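Long-range contact in GENE 22 product (Bacillus phage spp1, PDB 2XC8), which is of unknown function, but resembles in fold a domain of the receptor-binding protein of lactococcal phage p2: residues T49-H63 against S74-Y88. Numbering follows the deposited sequence.
Sequences TPDDTYPVEYMLYLH and SLCKAYLDGEGYCDY
His63 and Ser74 meet at one end of an antiparallel hairpin, NE2 to OG at 2.7 Å, with OG at the edge of the imidazole, near its plane. His63 ND1 bonds Glu92 OE1, so both ring nitrogens have partners, which should restrain the ring's rotation. Paired backbone bonds then join Tyr61 with Ser74, Met59 with Cys76 and Glu57 with Ala78, Leu80 N closing the series on Pro55 O at 2.8 Å; the N-to-C directions of strands 56-63 and 74-79 are 166° apart, close to antiparallel. At the non-hydrogen-bonded pair Tyr58-Lys77 the two side chains lie side by side, pointing the same way, and Lys77 NZ gives a weak bond to Tyr58 OH (3.2 Å), which itself donates to Thr49 O (2.6 Å) in the carbonyl plane.

On the face that carries Met59, Cys76 and Tyr61, the Cys76–Cys86 disulfide ties the chain after the strand back over the hairpin. There Tyr88 CB sits over the centre of the Tyr61 ring, 3.7 Å from the centroid and 10° off the normal, a CH-pi contact, while Cys76 CB touches Tyr61 CE2 at 3.6 Å. A water bridges Glu57 OE1 and Gly84 O.

Strand 56-64 is flanked on its other edge by antiparallel strand 93-103, whereas strand 71-79 is outermost within the chain; Ser74, Leu75, Cys76 and Tyr85 pair in parallel with a strand of the second subunit, so the sheet runs on across the interface.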
ATOM      1  N   THR B  49     -16.209   0.410  10.040  1.00 24.12           N
ATOM      2  CA  THR B  49     -17.285   1.075  10.766  1.00 24.57           C
ATOM      3  C   THR B  49     -16.947   1.230  12.249  1.00 27.27           C
ATOM      4  O   THR B  49     -16.663   0.241  12.929  1.00 25.69           O
ATOM      5  CB  THR B  49     -18.624   0.308  10.610  1.00 28.97           C
ATOM      6  OG1 THR B  49     -18.850   0.006   9.227  1.00 29.17           O
ATOM      7  CG2 THR B  49     -19.794   1.131  11.140  1.00 26.48           C
ATOM      8  N   PRO B  50     -16.969   2.479  12.750  1.00 24.79           N
ATOM      9  CA  PRO B  50     -16.748   2.697  14.174  1.00 24.63           C
ATOM     10  C   PRO B  50     -18.020   2.444  14.982  1.00 29.13           C
ATOM     11  O   PRO B  50     -19.121   2.435  14.426  1.00 29.42           O
ATOM     12  CB  PRO B  50     -16.358   4.175  14.242  1.00 26.94           C
ATOM     13  CG  PRO B  50     -17.043   4.803  13.079  1.00 32.43           C
ATOM     14  CD  PRO B  50     -17.194   3.742  12.019  1.00 27.26           C
ATOM     15  N   ASP B  51     -17.855   2.229  16.284  1.00 26.19           N
ATOM     16  CA  ASP B  51     -18.977   2.112  17.209  1.00 26.94           C
ATOM     17  C   ASP B  51     -19.071   3.409  18.005  1.00 31.18           C
ATOM     18  O   ASP B  51     -18.060   4.076  18.226  1.00 30.09           O
ATOM     19  CB  ASP B  51     -18.758   0.925  18.151  1.00 28.35           C
ATOM     20  CG  ASP B  51     -19.940   0.674  19.072  1.00 37.50           C
ATOM     21  OD1 ASP B  51     -21.005   0.245  18.581  1.00 39.57           O
ATOM     22  OD2 ASP B  51     -19.796   0.896  20.294  1.00 39.64           O
ATOM     23  N   ASP B  52     -20.252   3.766  18.447  1.00 28.35           N
ATOM     24  CA  ASP B  52     -20.432   4.973  19.199  1.00 28.29           C
ATOM     25  C   ASP B  52     -19.787   4.961  20.576  1.00 28.92           C
ATOM     26  O   ASP B  52     -19.413   5.967  21.079  1.00 27.89           O
ATOM     27  CB  ASP B  52     -21.911   5.241  19.331  1.00 32.10           C
ATOM     28  CG  ASP B  52     -22.431   6.148  18.270  1.00 49.71           C
ATOM     29  OD1 ASP B  52     -23.631   6.404  18.260  1.00 53.08           O
ATOM     30  OD2 ASP B  52     -21.667   6.623  17.451  1.00 56.76           O
ATOM     31  N   THR B  53     -19.650   3.798  21.160  1.00 23.82           N
ATOM     32  CA  THR B  53     -19.091   3.660  22.505  1.00 22.84           C
ATOM     33  C   THR B  53     -17.659   3.113  22.514  1.00 24.90           C
ATOM     34  O   THR B  53     -16.748   3.756  23.041  1.00 23.48           O
ATOM     35  CB  THR B  53     -20.003   2.780  23.401  1.00 28.54           C
ATOM     36  OG1 THR B  53     -21.324   3.333  23.433  1.00 28.54           O
ATOM     37  CG2 THR B  53     -19.460   2.696  24.821  1.00 25.44           C
ATOM     38  N   TYR B  54     -17.469   1.934  21.923  1.00 21.62           N
ATOM     39  CA  TYR B  54     -16.209   1.195  22.036  1.00 20.62           C
ATOM     40  C   TYR B  54     -15.323   1.207  20.793  1.00 24.14           C
ATOM     41  O   TYR B  54     -15.807   1.482  19.691  1.00 24.20           O
ATOM     42  CB  TYR B  54     -16.490  -0.288  22.310  1.00 21.57           C
ATOM     43  CG  TYR B  54     -17.516  -0.540  23.387  1.00 23.79           C
ATOM     44  CD1 TYR B  54     -17.182  -0.431  24.734  1.00 25.48           C
ATOM     45  CD2 TYR B  54     -18.823  -0.895  23.057  1.00 25.06           C
ATOM     46  CE1 TYR B  54     -18.125  -0.661  25.728  1.00 26.97           C
ATOM     47  CE2 TYR B  54     -19.771  -1.129  24.042  1.00 26.53           C
ATOM     48  CZ  TYR B  54     -19.417  -1.012  25.372  1.00 34.17           C
ATOM     49  OH  TYR B  54     -20.367  -1.247  26.336  1.00 36.80           O
ATOM     50  N   PRO B  55     -14.015   0.915  20.967  1.00 20.02           N
ATOM     51  CA  PRO B  55     -13.176   0.873  19.775  1.00 19.46           C
ATOM     52  C   PRO B  55     -13.501  -0.489  19.175  1.00 23.95           C
ATOM     53  O   PRO B  55     -13.865  -1.413  19.906  1.00 23.14           O
ATOM     54  CB  PRO B  55     -11.747   0.873  20.332  1.00 20.67           C
ATOM     55  CG  PRO B  55     -11.845   1.443  21.699  1.00 25.24           C
ATOM     56  CD  PRO B  55     -13.206   1.095  22.191  1.00 20.78           C
ATOM     57  N   VAL B  56     -13.375  -0.606  17.857  1.00 21.42           N
ATOM     58  CA  VAL B  56     -13.689  -1.854  17.166  1.00 21.37           C
ATOM     59  C   VAL B  56     -12.446  -2.435  16.498  1.00 24.85           C
ATOM     60  O   VAL B  56     -11.743  -1.736  15.767  1.00 24.38           O
ATOM     61  CB  VAL B  56     -14.807  -1.662  16.111  1.00 25.87           C
ATOM     62  CG1 VAL B  56     -15.174  -2.989  15.490  1.00 25.79           C
ATOM     63  CG2 VAL B  56     -16.038  -1.023  16.733  1.00 26.47           C
ATOM     64  N   GLU B  57     -12.183  -3.715  16.755  1.00 21.22           N
ATOM     65  CA  GLU B  57     -11.078  -4.430  16.121  1.00 21.07           C
ATOM     66  C   GLU B  57     -11.569  -5.206  14.905  1.00 24.47           C
ATOM     67  O   GLU B  57     -12.520  -5.983  15.000  1.00 23.46           O
ATOM     68  CB  GLU B  57     -10.417  -5.392  17.108  1.00 22.66           C
ATOM     69  CG  GLU B  57      -9.654  -4.723  18.238  1.00 35.43           C
ATOM     70  CD  GLU B  57      -9.018  -5.724  19.187  1.00 57.47           C
ATOM     71  OE1 GLU B  57      -9.544  -6.850  19.327  1.00 56.55           O
ATOM     72  OE2 GLU B  57      -7.987  -5.378  19.799  1.00 47.80           O
ATOM     73  N   TYR B  58     -10.914  -4.989  13.768  1.00 21.27           N
ATOM     74  CA  TYR B  58     -11.221  -5.721  12.544  1.00 21.15           C
ATOM     75  C   TYR B  58     -10.083  -6.659  12.180  1.00 28.09           C
ATOM     76  O   TYR B  58      -8.918  -6.255  12.149  1.00 25.93           O
ATOM     77  CB  TYR B  58     -11.501  -4.759  11.390  1.00 20.75           C
ATOM     78  CG  TYR B  58     -12.831  -4.057  11.497  1.00 20.38           C
ATOM     79  CD1 TYR B  58     -13.992  -4.646  10.995  1.00 21.75           C
ATOM     80  CD2 TYR B  58     -12.932  -2.805  12.098  1.00 20.59           C
ATOM     81  CE1 TYR B  58     -15.219  -4.005  11.092  1.00 21.51           C
ATOM     82  CE2 TYR B  58     -14.154  -2.154  12.197  1.00 21.48           C
ATOM     83  CZ  TYR B  58     -15.293  -2.761  11.694  1.00 25.59           C
ATOM     84  OH  TYR B  58     -16.507  -2.125  11.788  1.00 19.62           O
HETATM   85  N   MSE B  59     -10.428  -7.896  11.892  1.00 29.80           N
HETATM   86  CA  MSE B  59      -9.491  -8.923  11.539  1.00 32.57           C
HETATM   87  C   MSE B  59      -9.836  -9.727  10.326  1.00 31.68           C
HETATM   88  O   MSE B  59     -10.837 -10.365  10.258  1.00 30.14           O
HETATM   89  CB  MSE B  59      -9.328  -9.859  12.701  1.00 38.00           C
HETATM   90  CG  MSE B  59      -7.925 -10.069  13.054  1.00 49.96           C
HETATM   91 SE   MSE B  59      -7.291  -9.032  14.499  1.00 63.49          SE
HETATM   92  CE  MSE B  59      -7.349 -10.444  15.719  1.00 60.48           C
ATOM     93  N   LEU B  60      -8.957  -9.688   9.354  1.00 25.91           N
ATOM     94  CA  LEU B  60      -9.201 -10.383   8.094  1.00 24.40           C
ATOM     95  C   LEU B  60      -8.325 -11.630   7.978  1.00 25.20           C
ATOM     96  O   LEU B  60      -7.106 -11.560   8.144  1.00 23.43           O
ATOM     97  CB  LEU B  60      -8.963  -9.436   6.911  1.00 24.10           C
ATOM     98  CG  LEU B  60      -9.278  -9.915   5.489  1.00 28.39           C
ATOM     99  CD1 LEU B  60     -10.775 -10.127   5.279  1.00 28.32           C
ATOM    100  CD2 LEU B  60      -8.736  -8.924   4.472  1.00 29.66           C
ATOM    101  N   TYR B  61      -8.961 -12.764   7.699  1.00 20.99           N
ATOM    102  CA  TYR B  61      -8.267 -14.047   7.599  1.00 20.24           C
ATOM    103  C   TYR B  61      -8.317 -14.615   6.184  1.00 23.43           C
ATOM    104  O   TYR B  61      -9.364 -14.597   5.536  1.00 23.12           O
ATOM    105  CB  TYR B  61      -8.864 -15.070   8.573  1.00 21.84           C
ATOM    106  CG  TYR B  61      -9.004 -14.592  10.003  1.00 23.15           C
ATOM    107  CD1 TYR B  61      -7.880 -14.317  10.784  1.00 24.66           C
ATOM    108  CD2 TYR B  61     -10.261 -14.435  10.583  1.00 23.83           C
ATOM    109  CE1 TYR B  61      -8.008 -13.882  12.100  1.00 24.49           C
ATOM    110  CE2 TYR B  61     -10.399 -14.004  11.899  1.00 24.24           C
ATOM    111  CZ  TYR B  61      -9.269 -13.729  12.650  1.00 29.59           C
ATOM    112  OH  TYR B  61      -9.400 -13.301  13.951  1.00 27.90           O
ATOM    113  N   LEU B  62      -7.176 -15.116   5.717  1.00 19.93           N
ATOM    114  CA  LEU B  62      -7.113 -15.869   4.471  1.00 19.44           C
ATOM    115  C   LEU B  62      -6.789 -17.321   4.802  1.00 24.09           C
ATOM    116  O   LEU B  62      -5.698 -17.629   5.283  1.00 23.96           O
ATOM    117  CB  LEU B  62      -6.072 -15.276   3.514  1.00 19.08           C
ATOM    118  CG  LEU B  62      -6.028 -15.814   2.078  1.00 23.42           C
ATOM    119  CD1 LEU B  62      -7.245 -15.364   1.276  1.00 23.05           C
ATOM    120  CD2 LEU B  62      -4.746 -15.389   1.380  1.00 24.73           C
ATOM    121  N   HIS B  63      -7.754 -18.201   4.556  1.00 20.74           N
ATOM    122  CA  HIS B  63      -7.626 -19.614   4.901  1.00 20.98           C
ATOM    123  C   HIS B  63      -7.964 -20.516   3.719  1.00 25.29           C
ATOM    124  O   HIS B  63      -8.653 -20.101   2.784  1.00 23.28           O
ATOM    125  CB  HIS B  63      -8.513 -19.952   6.102  1.00 21.73           C
ATOM    126  CG  HIS B  63      -9.911 -19.433   5.982  1.00 24.72           C
ATOM    127  ND1 HIS B  63     -10.908 -20.125   5.330  1.00 27.08           N
ATOM    128  CD2 HIS B  63     -10.474 -18.283   6.417  1.00 25.56           C
ATOM    129  CE1 HIS B  63     -12.027 -19.426   5.374  1.00 25.90           C
ATOM    130  NE2 HIS B  63     -11.791 -18.303   6.028  1.00 25.49           N
ATOM    131  N   SER B  74     -12.302 -14.615   5.646  1.00 22.18           N
ATOM    132  CA  SER B  74     -13.128 -14.501   6.842  1.00 21.89           C
ATOM    133  C   SER B  74     -12.802 -13.198   7.558  1.00 26.13           C
ATOM    134  O   SER B  74     -11.645 -12.774   7.591  1.00 26.00           O
ATOM    135  CB  SER B  74     -12.894 -15.682   7.784  1.00 24.62           C
ATOM    136  OG  SER B  74     -13.601 -16.829   7.349  1.00 28.52           O
ATOM    137  N   LEU B  75     -13.825 -12.562   8.124  1.00 22.97           N
ATOM    138  CA  LEU B  75     -13.631 -11.330   8.879  1.00 22.16           C
ATOM    139  C   LEU B  75     -14.167 -11.463  10.295  1.00 26.87           C
ATOM    140  O   LEU B  75     -15.315 -11.863  10.504  1.00 26.25           O
ATOM    141  CB  LEU B  75     -14.295 -10.140   8.175  1.00 21.97           C
ATOM    142  CG  LEU B  75     -14.183  -8.743   8.801  1.00 25.79           C
ATOM    143  CD1 LEU B  75     -12.801  -8.136   8.581  1.00 24.64           C
ATOM    144  CD2 LEU B  75     -15.258  -7.826   8.237  1.00 27.71           C
ATOM    145  N   CYS B  76     -13.319 -11.131  11.263  1.00 23.55           N
ATOM    146  CA  CYS B  76     -13.745 -11.047  12.649  1.00 23.66           C
ATOM    147  C   CYS B  76     -13.812  -9.591  13.089  1.00 27.72           C
ATOM    148  O   CYS B  76     -12.916  -8.793  12.797  1.00 26.34           O
ATOM    149  CB  CYS B  76     -12.815 -11.844  13.563  1.00 24.30           C
ATOM    150  SG  CYS B  76     -13.350 -11.873  15.287  1.00 28.77           S
ATOM    151  N   LYS B  77     -14.887  -9.239  13.762  1.00 24.79           N
ATOM    152  CA  LYS B  77     -15.073  -7.955  14.373  1.00 24.57           C
ATOM    153  C   LYS B  77     -15.234  -8.076  15.886  1.00 29.09           C
ATOM    154  O   LYS B  77     -15.976  -8.840  16.393  1.00 29.37           O
ATOM    155  CB  LYS B  77     -16.297  -7.299  13.774  1.00 28.36           C
ATOM    156  CG  LYS B  77     -16.395  -5.826  13.907  1.00 46.07           C
ATOM    157  CD  LYS B  77     -17.825  -5.340  13.752  1.00 59.25           C
ATOM    158  CE  LYS B  77     -17.996  -3.903  14.221  1.00 71.26           C
ATOM    159  NZ  LYS B  77     -19.031  -3.138  13.509  1.00 77.14           N
ATOM    160  N   ALA B  78     -14.501  -7.292  16.612  1.00 25.54           N
ATOM    161  CA  ALA B  78     -14.591  -7.306  18.068  1.00 25.57           C
ATOM    162  C   ALA B  78     -14.752  -5.904  18.637  1.00 30.07           C
ATOM    163  O   ALA B  78     -14.063  -4.972  18.224  1.00 29.22           O
ATOM    164  CB  ALA B  78     -13.372  -7.988  18.674  1.00 26.02           C
ATOM    165  N   TYR B  79     -15.670  -5.771  19.589  1.00 27.57           N
ATOM    166  CA  TYR B  79     -15.883  -4.518  20.296  1.00 27.69           C
ATOM    167  C   TYR B  79     -15.023  -4.523  21.553  1.00 31.14           C
ATOM    168  O   TYR B  79     -15.179  -5.393  22.414  1.00 30.58           O
ATOM    169  CB  TYR B  79     -17.364  -4.348  20.651  1.00 29.89           C
ATOM    170  CG  TYR B  79     -18.284  -4.298  19.448  1.00 32.81           C
ATOM    171  CD1 TYR B  79     -18.712  -3.078  18.925  1.00 35.31           C
ATOM    172  CD2 TYR B  79     -18.725  -5.471  18.830  1.00 34.23           C
ATOM    173  CE1 TYR B  79     -19.556  -3.025  17.819  1.00 37.96           C
ATOM    174  CE2 TYR B  79     -19.566  -5.429  17.724  1.00 35.68           C
ATOM    175  CZ  TYR B  79     -19.978  -4.205  17.224  1.00 43.56           C
ATOM    176  OH  TYR B  79     -20.812  -4.158  16.132  1.00 45.40           O
ATOM    177  N   LEU B  80     -14.105  -3.562  21.644  1.00 27.81           N
ATOM    178  CA  LEU B  80     -13.196  -3.473  22.786  1.00 27.90           C
ATOM    179  C   LEU B  80     -13.913  -3.005  24.052  1.00 31.53           C
ATOM    180  O   LEU B  80     -13.859  -1.828  24.421  1.00 31.21           O
ATOM    181  CB  LEU B  80     -11.988  -2.576  22.475  1.00 27.98           C
ATOM    182  CG  LEU B  80     -10.822  -3.166  21.669  1.00 33.01           C
ATOM    183  CD1 LEU B  80      -9.731  -2.113  21.484  1.00 32.85           C
ATOM    184  CD2 LEU B  80     -10.246  -4.413  22.341  1.00 36.56           C
ATOM    185  N   ASP B  81     -14.593  -3.947  24.703  1.00 27.82           N
ATOM    186  CA  ASP B  81     -15.281  -3.693  25.968  1.00 27.73           C
ATOM    187  C   ASP B  81     -14.682  -4.524  27.108  1.00 31.42           C
ATOM    188  O   ASP B  81     -15.097  -4.402  28.264  1.00 31.66           O
ATOM    189  CB  ASP B  81     -16.794  -3.941  25.832  1.00 29.77           C
ATOM    190  CG  ASP B  81     -17.138  -5.368  25.405  1.00 38.95           C
ATOM    191  OD1 ASP B  81     -16.219  -6.181  25.152  1.00 38.44           O
ATOM    192  OD2 ASP B  81     -18.346  -5.674  25.319  1.00 46.36           O
ATOM    193  N   GLY B  82     -13.705  -5.364  26.765  1.00 27.16           N
ATOM    194  CA  GLY B  82     -13.014  -6.216  27.731  1.00 27.13           C
ATOM    195  C   GLY B  82     -13.548  -7.635  27.810  1.00 31.86           C
ATOM    196  O   GLY B  82     -13.001  -8.470  28.536  1.00 32.33           O
ATOM    197  N   GLU B  83     -14.587  -7.937  27.052  1.00 28.60           N
ATOM    198  CA  GLU B  83     -15.250  -9.225  27.099  1.00 28.98           C
ATOM    199  C   GLU B  83     -15.053 -10.136  25.928  1.00 32.21           C
ATOM    200  O   GLU B  83     -15.506 -11.225  25.908  1.00 32.92           O
ATOM    201  CB  GLU B  83     -16.725  -9.034  27.258  1.00 30.94           C
ATOM    202  CG  GLU B  83     -17.211  -9.385  28.594  1.00 46.34           C
ATOM    203  CD  GLU B  83     -18.203  -8.438  29.012  1.00 75.53           C
ATOM    204  OE1 GLU B  83     -19.294  -8.849  29.436  1.00 76.45           O
ATOM    205  OE2 GLU B  83     -17.885  -7.257  28.895  1.00 75.34           O
ATOM    206  N   GLY B  84     -14.394  -9.671  24.929  1.00 27.00           N
ATOM    207  CA  GLY B  84     -14.183 -10.483  23.734  1.00 26.27           C
ATOM    208  C   GLY B  84     -12.954 -10.140  22.917  1.00 28.55           C
ATOM    209  O   GLY B  84     -12.485  -9.000  22.929  1.00 28.49           O
ATOM    210  N   TYR B  85     -12.443 -11.140  22.201  1.00 24.63           N
ATOM    211  CA  TYR B  85     -11.313 -10.957  21.293  1.00 23.60           C
ATOM    212  C   TYR B  85     -11.480 -11.768  20.013  1.00 27.16           C
ATOM    213  O   TYR B  85     -12.172 -12.790  19.995  1.00 26.75           O
ATOM    214  CB  TYR B  85      -9.990 -11.323  21.977  1.00 24.60           C
ATOM    215  CG  TYR B  85      -9.898 -12.763  22.432  1.00 27.45           C
ATOM    216  CD1 TYR B  85      -9.487 -13.772  21.557  1.00 29.75           C
ATOM    217  CD2 TYR B  85     -10.217 -13.118  23.741  1.00 29.07           C
ATOM    218  CE1 TYR B  85      -9.403 -15.096  21.974  1.00 31.38           C
ATOM    219  CE2 TYR B  85     -10.137 -14.438  24.168  1.00 31.09           C
ATOM    220  CZ  TYR B  85      -9.727 -15.420  23.281  1.00 37.97           C
ATOM    221  OH  TYR B  85      -9.646 -16.727  23.701  1.00 39.62           O
ATOM    222  N   CYS B  86     -10.825 -11.306  18.954  1.00 24.09           N
ATOM    223  CA  CYS B  86     -10.822 -11.998  17.673  1.00 24.60           C
ATOM    224  C   CYS B  86      -9.676 -12.997  17.571  1.00 32.08           C
ATOM    225  O   CYS B  86      -8.538 -12.704  17.950  1.00 31.33           O
ATOM    226  CB  CYS B  86     -10.763 -10.997  16.522  1.00 24.12           C
ATOM    227  SG  CYS B  86     -12.364 -10.301  16.106  1.00 28.19           S
ATOM    228  N   ASP B  87     -10.003 -14.176  17.055  1.00 32.08           N
ATOM    229  CA  ASP B  87      -9.070 -15.280  16.912  1.00 34.12           C
ATOM    230  C   ASP B  87      -9.668 -16.204  15.864  1.00 39.82           C
ATOM    231  O   ASP B  87     -10.848 -16.559  15.951  1.00 41.12           O
ATOM    232  CB  ASP B  87      -8.920 -16.016  18.251  1.00 37.35           C
ATOM    233  CG  ASP B  87      -7.805 -17.051  18.240  1.00 50.81           C
ATOM    234  OD1 ASP B  87      -6.719 -16.770  17.689  1.00 50.57           O
ATOM    235  OD2 ASP B  87      -8.011 -18.147  18.804  1.00 59.35           O
ATOM    236  N   TYR B  88      -8.874 -16.580  14.866  1.00 35.67           N
ATOM    237  CA  TYR B  88      -9.350 -17.512  13.850  1.00 35.58           C
ATOM    238  C   TYR B  88      -9.476 -18.917  14.444  1.00 42.05           C
ATOM    239  O   TYR B  88      -8.538 -19.417  15.069  1.00 42.03           O
ATOM    240  CB  TYR B  88      -8.431 -17.515  12.629  1.00 35.80           C
ATOM    241  CG  TYR B  88      -8.838 -18.543  11.607  1.00 37.07           C
ATOM    242  CD1 TYR B  88      -9.965 -18.352  10.810  1.00 38.03           C
ATOM    243  CD2 TYR B  88      -8.112 -19.722  11.455  1.00 39.03           C
ATOM    244  CE1 TYR B  88     -10.351 -19.302   9.878  1.00 38.83           C
ATOM    245  CE2 TYR B  88      -8.489 -20.678  10.526  1.00 40.57           C
ATOM    246  CZ  TYR B  88      -9.609 -20.461   9.741  1.00 47.69           C
ATOM    247  OH  TYR B  88      -9.988 -21.404   8.817  1.00 50.57           O
TER
HETATM  248  O   HOH W   1      -9.971  -7.951  21.816  1.00 31.16           O